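Local structure of Ras GTPase-activating-like protein IQGAP2 (Homo sapiens, 4EZA) at residues Phe51-Thr56 against Phe62-Lys67. The protein probably binds phosphoinositides through this atypical, pseudo-C2 domain of a Ras GTPase-activating-like signalling protein. Sequence-based numbering, arbitrary orientation.
Sequences FDIIAT and FDVRSK
F51-T56 and F62-K67 lie on strands 49-55 and 61-68, the two central strands of the four-stranded antiparallel sheet, forming a beta hairpin; their axes approach to 4.7 Å with directions 163° apart. The hydrogen-bonded pairs D52/R65 and I54/D63 each close a two-bond ring. R65 N reaches D52 O at 2.9 Å, nearly straight at 170°, with D52 N to R65 O as the return bond; I54 N meets D63 O at 2.8 Å, and D63 N returns to I54 O. Side chains alternate between two faces. On one, I53 and V64 run alongside each other, CD1 of I53 3.6 Å from CG2 of V64; the F51 ring passes its CE1 beside S66. Helix 104-112 covers I53 and F62, while F51, V64 and S66 touch strand 93-97, which places this face against the interior of the pseudo-C2 domain. The face carrying D52, I54, D63 and R65 is largely charged. R65 holds both D63 oxygens from the side: NE meets OD1 from above the carboxylate plane, and NH2 meets OD2 at 3.0 Å, syn but tilted out of that plane. A bend at chi2 (-79°) turns the arginine back along its own strand, and NH1 also bridges to E72. CD1 of I54 sits 3.8 Å off the guanidinium plane, nearer its rim than its centre. Further along, the extended K67 chain carries NZ to D52 OD2 at 3.1 Å, a salt bridge likewise syn and tilted, whereas buried D52 OD1 finds no partner.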
loop_
_atom_site.group_PDB
_atom_site.type_symbol
_atom_site.label_atom_id
_atom_site.label_comp_id
_atom_site.label_asym_id
_atom_site.label_seq_id
_atom_site.Cartn_x
_atom_site.Cartn_y
_atom_site.Cartn_z
ATOM N N PHE A 51 3.829 6.355 -1.341
ATOM C CA PHE A 51 4.217 4.962 -1.157
ATOM C C PHE A 51 5.111 4.547 -2.301
ATOM O O PHE A 51 4.751 4.756 -3.451
ATOM C CB PHE A 51 2.991 4.064 -1.097
ATOM C CG PHE A 51 2.064 4.418 0.004
ATOM C CD1 PHE A 51 2.315 3.980 1.305
ATOM C CD2 PHE A 51 0.943 5.216 -0.240
ATOM C CE1 PHE A 51 1.471 4.354 2.352
ATOM C CE2 PHE A 51 0.104 5.576 0.790
ATOM C CZ PHE A 51 0.359 5.150 2.081
ATOM N N ASP A 52 6.290 4.032 -1.969
ATOM C CA ASP A 52 7.247 3.515 -2.954
ATOM C C ASP A 52 7.111 2.007 -2.952
ATOM O O ASP A 52 7.172 1.393 -1.879
ATOM C CB ASP A 52 8.707 3.850 -2.579
ATOM C CG ASP A 52 9.049 5.330 -2.723
ATOM O OD1 ASP A 52 8.192 6.134 -3.163
ATOM O OD2 ASP A 52 10.207 5.692 -2.391
ATOM N N ILE A 53 6.934 1.414 -4.132
ATOM C CA ILE A 53 6.827 -0.036 -4.253
ATOM C C ILE A 53 8.057 -0.563 -4.948
ATOM O O ILE A 53 8.329 -0.188 -6.081
ATOM C CB ILE A 53 5.620 -0.472 -5.090
ATOM C CG1 ILE A 53 4.329 0.246 -4.674
ATOM C CG2 ILE A 53 5.500 -2.005 -5.085
ATOM C CD1 ILE A 53 3.845 0.000 -3.296
ATOM N N ILE A 54 8.785 -1.447 -4.279
ATOM C CA ILE A 54 10.035 -1.968 -4.826
ATOM C C ILE A 54 10.004 -3.496 -4.865
ATOM O O ILE A 54 9.653 -4.144 -3.873
ATOM C CB ILE A 54 11.253 -1.468 -4.009
ATOM C CG1 ILE A 54 10.947 -0.105 -3.361
ATOM C CG2 ILE A 54 12.488 -1.377 -4.900
ATOM C CD1 ILE A 54 11.541 0.101 -1.965
ATOM N N ALA A 55 10.326 -4.065 -6.031
ATOM C CA ALA A 55 10.529 -5.507 -6.160
ATOM C C ALA A 55 11.723 -5.916 -5.316
ATOM O O ALA A 55 12.723 -5.193 -5.249
ATOM C CB ALA A 55 10.770 -5.896 -7.623
ATOM N N THR A 56 11.607 -7.063 -4.653
ATOM C CA THR A 56 12.747 -7.608 -3.927
ATOM C C THR A 56 13.403 -8.703 -4.772
ATOM O O THR A 56 12.899 -9.061 -5.844
ATOM C CB THR A 56 12.354 -8.162 -2.536
ATOM O OG1 THR A 56 11.605 -9.377 -2.682
ATOM C CG2 THR A 56 11.535 -7.149 -1.752
ATOM N N PHE A 62 7.147 -8.056 -2.061
ATOM C CA PHE A 62 7.250 -6.634 -2.391
ATOM C C PHE A 62 7.606 -5.828 -1.171
ATOM O O PHE A 62 7.161 -6.127 -0.073
ATOM C CB PHE A 62 5.938 -6.123 -2.987
ATOM C CG PHE A 62 5.592 -6.765 -4.297
ATOM C CD1 PHE A 62 6.024 -6.204 -5.490
ATOM C CD2 PHE A 62 4.830 -7.922 -4.321
ATOM C CE1 PHE A 62 5.698 -6.802 -6.708
ATOM C CE2 PHE A 62 4.503 -8.534 -5.522
ATOM C CZ PHE A 62 4.943 -7.975 -6.718
ATOM N N ASP A 63 8.395 -4.787 -1.387
ATOM C CA ASP A 63 8.866 -3.915 -0.337
ATOM C C ASP A 63 8.083 -2.621 -0.529
ATOM O O ASP A 63 8.213 -1.986 -1.574
ATOM C CB ASP A 63 10.376 -3.707 -0.575
ATOM C CG ASP A 63 11.084 -3.007 0.548
ATOM O OD1 ASP A 63 10.447 -2.437 1.455
ATOM O OD2 ASP A 63 12.336 -3.010 0.489
ATOM N N VAL A 64 7.238 -2.258 0.433
ATOM C CA VAL A 64 6.463 -1.021 0.347
ATOM C C VAL A 64 6.929 -0.048 1.413
ATOM O O VAL A 64 6.922 -0.370 2.600
ATOM C CB VAL A 64 4.928 -1.245 0.490
ATOM C CG1 VAL A 64 4.170 0.088 0.410
ATOM C CG2 VAL A 64 4.432 -2.229 -0.566
ATOM N N ARG A 65 7.331 1.148 0.984
ATOM C CA ARG A 65 7.776 2.201 1.918
ATOM C C ARG A 65 6.746 3.316 2.000
ATOM O O ARG A 65 6.211 3.754 0.971
ATOM C CB ARG A 65 9.095 2.799 1.445
ATOM C CG ARG A 65 10.164 1.793 1.064
ATOM C CD ARG A 65 10.852 1.229 2.277
ATOM N NE ARG A 65 11.813 0.191 1.915
ATOM C CZ ARG A 65 13.117 0.393 1.747
ATOM N NH1 ARG A 65 13.637 1.602 1.910
ATOM N NH2 ARG A 65 13.906 -0.620 1.417
ATOM N N SER A 66 6.450 3.751 3.222
ATOM C CA SER A 66 5.531 4.858 3.477
ATOM C C SER A 66 6.355 6.086 3.798
ATOM O O SER A 66 7.170 6.064 4.733
ATOM C CB SER A 66 4.605 4.500 4.650
ATOM O OG SER A 66 3.729 5.567 4.993
ATOM N N LYS A 67 6.150 7.144 3.018
ATOM C CA LYS A 67 6.842 8.427 3.231
ATOM C C LYS A 67 5.893 9.563 3.557
ATOM O O LYS A 67 4.752 9.589 3.122
ATOM C CB LYS A 67 7.675 8.808 2.018
ATOM C CG LYS A 67 8.689 7.757 1.618
ATOM C CD LYS A 67 9.583 8.353 0.548
ATOM C CE LYS A 67 10.860 7.579 0.382
ATOM N NZ LYS A 67 11.561 8.020 -0.858
#